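Local coordinates for diadenosine tetraphosphatase, putative (Trypanosoma brucei, PDB 2QJC), which probably hydrolyses phosphate esters or anhydrides, perhaps diadenosine tetraphosphate, at a two-manganese centre in a calcineurin-like phosphoesterase fold, at residues A[53-58]-A[80-85]; A[140-145]-A[202-207]. All blocks are in the same frame, centred on the assembly; numbering follows the deposited sequence.

Interaction 1 (A[53-58]-A[80-85]); sequences VGDLVN and GNHDAK. With MN (manganese (II) ion), chain B; PO4 (phosphate ion), chain D.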
loop_
_atom_site.group_PDB
_atom_site.type_symbol
_atom_site.label_atom_id
_atom_site.label_comp_id
_atom_site.label_asym_id
_atom_site.label_seq_id
_atom_site.Cartn_x
_atom_site.Cartn_y
_atom_site.Cartn_z
ATOM N N VAL A 53 0.448 1.033 -2.544
ATOM C CA VAL A 53 -0.216 0.571 -1.326
ATOM C C VAL A 53 0.136 1.467 -0.127
ATOM O O VAL A 53 -0.287 1.217 1.004
ATOM C CB VAL A 53 0.160 -0.897 -0.981
ATOM C CG1 VAL A 53 -0.229 -1.828 -2.140
ATOM C CG2 VAL A 53 1.649 -1.001 -0.645
ATOM N N GLY A 54 0.911 2.518 -0.378
ATOM C CA GLY A 54 1.275 3.413 0.704
ATOM C C GLY A 54 2.661 3.146 1.250
ATOM O O GLY A 54 3.322 2.197 0.831
ATOM N N ASP A 55 3.086 3.969 2.207
ATOM C CA ASP A 55 4.415 3.847 2.797
ATOM C C ASP A 55 5.396 4.228 1.698
ATOM O O ASP A 55 6.296 3.469 1.335
ATOM C CB ASP A 55 4.668 2.416 3.298
ATOM C CG ASP A 55 4.440 2.270 4.797
ATOM O OD1 ASP A 55 3.767 3.142 5.390
ATOM O OD2 ASP A 55 4.931 1.280 5.384
ATOM N N LEU A 56 5.189 5.429 1.171
ATOM C CA LEU A 56 6.013 5.980 0.107
ATOM C C LEU A 56 7.329 6.539 0.639
ATOM O O LEU A 56 8.324 6.628 -0.090
ATOM C CB LEU A 56 5.249 7.104 -0.588
ATOM C CG LEU A 56 3.780 6.815 -0.888
ATOM C CD1 LEU A 56 3.158 8.017 -1.582
ATOM C CD2 LEU A 56 3.675 5.558 -1.753
ATOM N N VAL A 57 7.329 6.898 1.919
ATOM C CA VAL A 57 8.497 7.505 2.548
ATOM C C VAL A 57 9.165 6.716 3.679
ATOM O O VAL A 57 8.751 5.606 4.037
ATOM C CB VAL A 57 8.125 8.891 3.107
ATOM C CG1 VAL A 57 7.314 9.669 2.070
ATOM C CG2 VAL A 57 7.316 8.731 4.391
ATOM N N ASN A 58 10.212 7.329 4.228
ATOM C CA ASN A 58 10.986 6.781 5.338
ATOM C C ASN A 58 11.817 5.551 4.975
ATOM O O ASN A 58 11.452 4.771 4.089
ATOM C CB ASN A 58 10.047 6.465 6.510
ATOM C CG ASN A 58 10.768 6.430 7.850
ATOM O OD1 ASN A 58 11.762 7.128 8.055
ATOM N ND2 ASN A 58 10.253 5.634 8.776
ATOM N N GLY A 80 -0.275 5.081 3.848
ATOM C CA GLY A 80 0.394 4.065 4.654
ATOM C C GLY A 80 0.569 4.585 6.076
ATOM O O GLY A 80 0.334 5.769 6.317
ATOM N N ASN A 81 0.965 3.746 7.032
ATOM C CA ASN A 81 1.094 4.267 8.393
ATOM C C ASN A 81 2.336 5.124 8.599
ATOM O O ASN A 81 2.378 5.934 9.519
ATOM C CB ASN A 81 1.026 3.150 9.450
ATOM C CG ASN A 81 2.140 2.155 9.324
ATOM O OD1 ASN A 81 2.819 1.838 10.306
ATOM N ND2 ASN A 81 2.333 1.638 8.119
ATOM N N HIS A 82 3.348 4.953 7.752
ATOM C CA HIS A 82 4.547 5.777 7.861
ATOM C C HIS A 82 4.235 7.133 7.246
ATOM O O HIS A 82 4.748 8.162 7.689
ATOM C CB HIS A 82 5.722 5.121 7.147
ATOM C CG HIS A 82 6.424 4.091 7.975
ATOM N ND1 HIS A 82 7.496 4.393 8.789
ATOM C CD2 HIS A 82 6.194 2.765 8.129
ATOM C CE1 HIS A 82 7.898 3.296 9.406
ATOM N NE2 HIS A 82 7.125 2.295 9.023
ATOM N N ASP A 83 3.396 7.130 6.215
ATOM C CA ASP A 83 2.991 8.375 5.583
ATOM C C ASP A 83 2.162 9.134 6.613
ATOM O O ASP A 83 2.345 10.340 6.814
ATOM C CB ASP A 83 2.112 8.120 4.357
ATOM C CG ASP A 83 2.798 7.285 3.296
ATOM O OD1 ASP A 83 3.992 7.526 3.018
ATOM O OD2 ASP A 83 2.123 6.399 2.727
ATOM N N ALA A 84 1.254 8.412 7.265
ATOM C CA ALA A 84 0.366 8.999 8.268
ATOM C C ALA A 84 1.105 9.602 9.460
ATOM O O ALA A 84 0.771 10.700 9.901
ATOM C CB ALA A 84 -0.649 7.948 8.762
ATOM N N LYS A 85 2.094 8.881 9.986
ATOM C CA LYS A 85 2.850 9.373 11.135
ATOM C C LYS A 85 3.674 10.596 10.768
ATOM O O LYS A 85 3.867 11.484 11.600
ATOM C CB LYS A 85 3.774 8.287 11.697
ATOM C CG LYS A 85 3.043 7.064 12.263
ATOM C CD LYS A 85 4.016 6.082 12.911
ATOM C CE LYS A 85 3.333 4.770 13.258
ATOM N NZ LYS A 85 2.141 4.971 14.129
HETATM MN MN MN B . 6.118 -0.438 5.164
HETATM P P PO4 D . 6.427 -1.443 8.411
HETATM O O1 PO4 D . 7.651 -2.203 7.655
HETATM O O2 PO4 D . 5.481 -2.558 9.027
HETATM O O3 PO4 D . 7.028 -0.552 9.536
HETATM O O4 PO4 D . 5.639 -0.601 7.369
HETATM O O HOH W 1 7.388 -2.280 5.005
#
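Asp55 and His82 meet obliquely beside a manganese ion, carboxylate and imidazole planes turned 73° apart. The oxygens of Asp55 do separate jobs. OD2 binds one manganese at 2.1 Å, and Asp55 also belongs to the site of the second; OD1 accepts a hydrogen bond from the backbone N of His82 at 3.0 Å, nearly along its C-O axis. His82 sends its ring away from its carbonyl carbon (chi1 -83°), past this carboxylate, and NE2 donates to phosphate O3 at 2.9 Å with an N-H...O angle of 164°. Phosphate O4 lies 2.3 Å from the first manganese. The side chain of Asn58 comes in across that of His82, its amide turned well short of perpendicular to the ring, ND2 being 3.0 Å from His82 ND1.

Asp83 faces the backbone of 53-58 instead. Its OD1 uses the syn lone pair for Leu56 N, and OD2 is gripped twice: by Asp55 N at 2.7 Å, from above the carboxylate plane, and by Gly80 N at 3.0 Å, on the anti side. Asp83 is thus a second-shell residue that sets the backbone from which Asp55 reaches the metal.

GDLVN and GNHD correspond to the GDxV and GNH(E/D) motifs of the PPP-type phosphoesterases. The chemistry implies a phosphate pocket: the bound ion, held also by Arg162 and Tyr227, probably marks where a substrate phosphoryl group sits, between metal and His82.

Interaction 2 (A[140-145]-A[202-207]); sequences AHAGLH and FGHDAR. With MN (manganese (II) ion), chain C.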
loop_
_atom_site.group_PDB
_atom_site.type_symbol
_atom_site.label_atom_id
_atom_site.label_comp_id
_atom_site.label_asym_id
_atom_site.label_seq_id
_atom_site.Cartn_x
_atom_site.Cartn_y
_atom_site.Cartn_z
ATOM N N ALA A 140 -5.823 -1.364 0.143
ATOM C CA ALA A 140 -5.709 -0.800 1.489
ATOM C C ALA A 140 -4.247 -1.041 1.899
ATOM O O ALA A 140 -3.601 -1.948 1.379
ATOM C CB ALA A 140 -6.670 -1.503 2.462
ATOM N N HIS A 141 -3.720 -0.243 2.821
ATOM C CA HIS A 141 -2.319 -0.402 3.206
ATOM C C HIS A 141 -1.971 -1.694 3.947
ATOM O O HIS A 141 -1.026 -2.397 3.564
ATOM C CB HIS A 141 -1.839 0.804 4.030
ATOM C CG HIS A 141 -0.423 0.675 4.496
ATOM N ND1 HIS A 141 0.646 0.626 3.625
ATOM C CD2 HIS A 141 0.095 0.507 5.736
ATOM C CE1 HIS A 141 1.760 0.427 4.307
ATOM N NE2 HIS A 141 1.453 0.349 5.590
ATOM N N ALA A 142 -2.720 -2.006 5.003
ATOM C CA ALA A 142 -2.461 -3.212 5.791
ATOM C C ALA A 142 -3.530 -4.284 5.609
ATOM O O ALA A 142 -3.231 -5.481 5.620
ATOM C CB ALA A 142 -2.331 -2.850 7.283
ATOM N N GLY A 143 -4.777 -3.859 5.449
ATOM C CA GLY A 143 -5.846 -4.829 5.272
ATOM C C GLY A 143 -7.219 -4.242 5.507
ATOM O O GLY A 143 -7.370 -3.024 5.609
ATOM N N LEU A 144 -8.225 -5.109 5.575
ATOM C CA LEU A 144 -9.601 -4.685 5.825
ATOM C C LEU A 144 -10.205 -5.603 6.883
ATOM O O LEU A 144 -9.910 -6.797 6.918
ATOM C CB LEU A 144 -10.437 -4.777 4.546
ATOM C CG LEU A 144 -10.094 -3.834 3.383
ATOM C CD1 LEU A 144 -10.934 -4.206 2.172
ATOM C CD2 LEU A 144 -10.364 -2.388 3.786
ATOM N N HIS A 145 -11.033 -5.053 7.762
ATOM C CA HIS A 145 -11.666 -5.889 8.778
ATOM C C HIS A 145 -12.773 -6.657 8.054
ATOM O O HIS A 145 -13.707 -6.061 7.516
ATOM C CB HIS A 145 -12.241 -5.034 9.908
ATOM C CG HIS A 145 -12.606 -5.823 11.126
ATOM N ND1 HIS A 145 -13.542 -6.837 11.104
ATOM C CD2 HIS A 145 -12.127 -5.783 12.392
ATOM C CE1 HIS A 145 -13.621 -7.387 12.301
ATOM N NE2 HIS A 145 -12.772 -6.766 13.101
ATOM N N PHE A 202 -2.676 -5.536 -0.755
ATOM C CA PHE A 202 -2.080 -4.738 0.311
ATOM C C PHE A 202 -0.561 -4.881 0.423
ATOM O O PHE A 202 0.062 -5.582 -0.363
ATOM C CB PHE A 202 -2.737 -5.146 1.636
ATOM C CG PHE A 202 -2.498 -6.598 2.012
ATOM C CD1 PHE A 202 -1.590 -6.930 3.015
ATOM C CD2 PHE A 202 -3.173 -7.629 1.349
ATOM C CE1 PHE A 202 -1.355 -8.269 3.356
ATOM C CE2 PHE A 202 -2.948 -8.970 1.678
ATOM C CZ PHE A 202 -2.036 -9.293 2.685
ATOM N N GLY A 203 0.013 -4.210 1.417
ATOM C CA GLY A 203 1.446 -4.272 1.686
ATOM C C GLY A 203 1.650 -4.285 3.201
ATOM O O GLY A 203 1.160 -5.186 3.879
ATOM N N HIS A 204 2.380 -3.301 3.728
ATOM C CA HIS A 204 2.617 -3.146 5.172
ATOM C C HIS A 204 3.405 -4.198 5.973
ATOM O O HIS A 204 4.396 -3.858 6.629
ATOM C CB HIS A 204 1.271 -2.915 5.880
ATOM C CG HIS A 204 1.371 -2.800 7.373
ATOM N ND1 HIS A 204 2.109 -1.819 8.000
ATOM C CD2 HIS A 204 0.798 -3.526 8.364
ATOM C CE1 HIS A 204 1.988 -1.942 9.310
ATOM N NE2 HIS A 204 1.197 -2.971 9.558
ATOM N N ASP A 205 2.955 -5.452 5.928
ATOM C CA ASP A 205 3.539 -6.556 6.700
ATOM C C ASP A 205 4.841 -7.156 6.151
ATOM O O ASP A 205 4.870 -8.320 5.740
ATOM C CB ASP A 205 2.478 -7.662 6.853
ATOM C CG ASP A 205 2.773 -8.631 8.012
ATOM O OD1 ASP A 205 1.947 -9.540 8.248
ATOM O OD2 ASP A 205 3.815 -8.493 8.688
ATOM N N ALA A 206 5.917 -6.369 6.173
ATOM C CA ALA A 206 7.223 -6.825 5.683
ATOM C C ALA A 206 7.703 -8.101 6.382
ATOM O O ALA A 206 8.401 -8.920 5.788
ATOM C CB ALA A 206 8.269 -5.708 5.863
ATOM N N ARG A 207 7.334 -8.275 7.648
ATOM C CA ARG A 207 7.748 -9.472 8.389
ATOM C C ARG A 207 7.356 -10.773 7.697
ATOM O O ARG A 207 8.039 -11.783 7.839
ATOM C CB ARG A 207 7.127 -9.493 9.776
ATOM C CG ARG A 207 7.497 -8.334 10.644
ATOM C CD ARG A 207 6.825 -8.489 11.964
ATOM N NE ARG A 207 6.874 -7.248 12.716
ATOM C CZ ARG A 207 6.201 -7.041 13.837
ATOM N NH1 ARG A 207 5.433 -8.006 14.325
ATOM N NH2 ARG A 207 6.289 -5.871 14.454
HETATM MN MN MN C . 3.183 0.010 7.136
#
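His204 lays its CB over one face of the His141 ring, 3.2 Å above the plane and offset toward the rim, a CH-pi contact in which His141 NE2 is the closest ring atom. The same CB also rests 3.3 Å from His141 O. From there the side chain runs out with CG anti to the backbone N (chi1 178°), which carries the imidazole past the NE2 end of His141. The two ring planes are inclined at 60°, an oblique pairing. ND1 then turns to the manganese and binds it at 2.3 Å, the same length as the bond from His141 NE2; these two nitrogens lie close together because they share the metal. On the other branch CD2 packs on the methyl of Ala142, 3.4 Å from its CB, and at the tip NE2 is hydrogen-bonded to Thr160 O, which fixes the ring's rotation and directs ND1 to the metal.

Both histidines leave from loops that follow neighbouring parallel strands, 137-140 and 199-202, an arrangement characteristic of metallophosphoesterases, where metal ligands sit on loops at the ends of the sheet strands. Asn81 and Asp55 complete this manganese site. His141 is oriented from its far nitrogen too, ND1 being hydrogen-bonded to Val53 O.

The backbones are joined by one hydrogen bond, Gly203 N to His141 O, 3.0 Å long with an N-H...O angle of 157°. Just before it Phe202 sets its CB against Ala140 O, and its ring carbon CD1 approaches Ala142 O to 3.4 Å; the ring itself meets Trp190 edge-to-face.

Overall arrangement
From the N terminus, strand 49-52 runs into 53-58, the chain passes through helix 63-73 and strand 76-77, and interaction 1 closes that loop as helix 81-91 begins. Interaction 2 opens later, after strand 137-140, and closes a longer excursion, including helix 155-160 and strands 163-166, 177-180 and 188-189, once strand 199-202 ends. The two therefore follow in series, neither crossing nor nesting. Interaction 1 joins the loop after strand 49-52 to the start of the helix that follows strand 76-77 of the same sheet; interaction 2 joins the loops after strands 137-140 and 199-202 of the other. Interactions 1 and 2, centres about 11 Å apart, meet at the two-metal site, to which both sheets contribute.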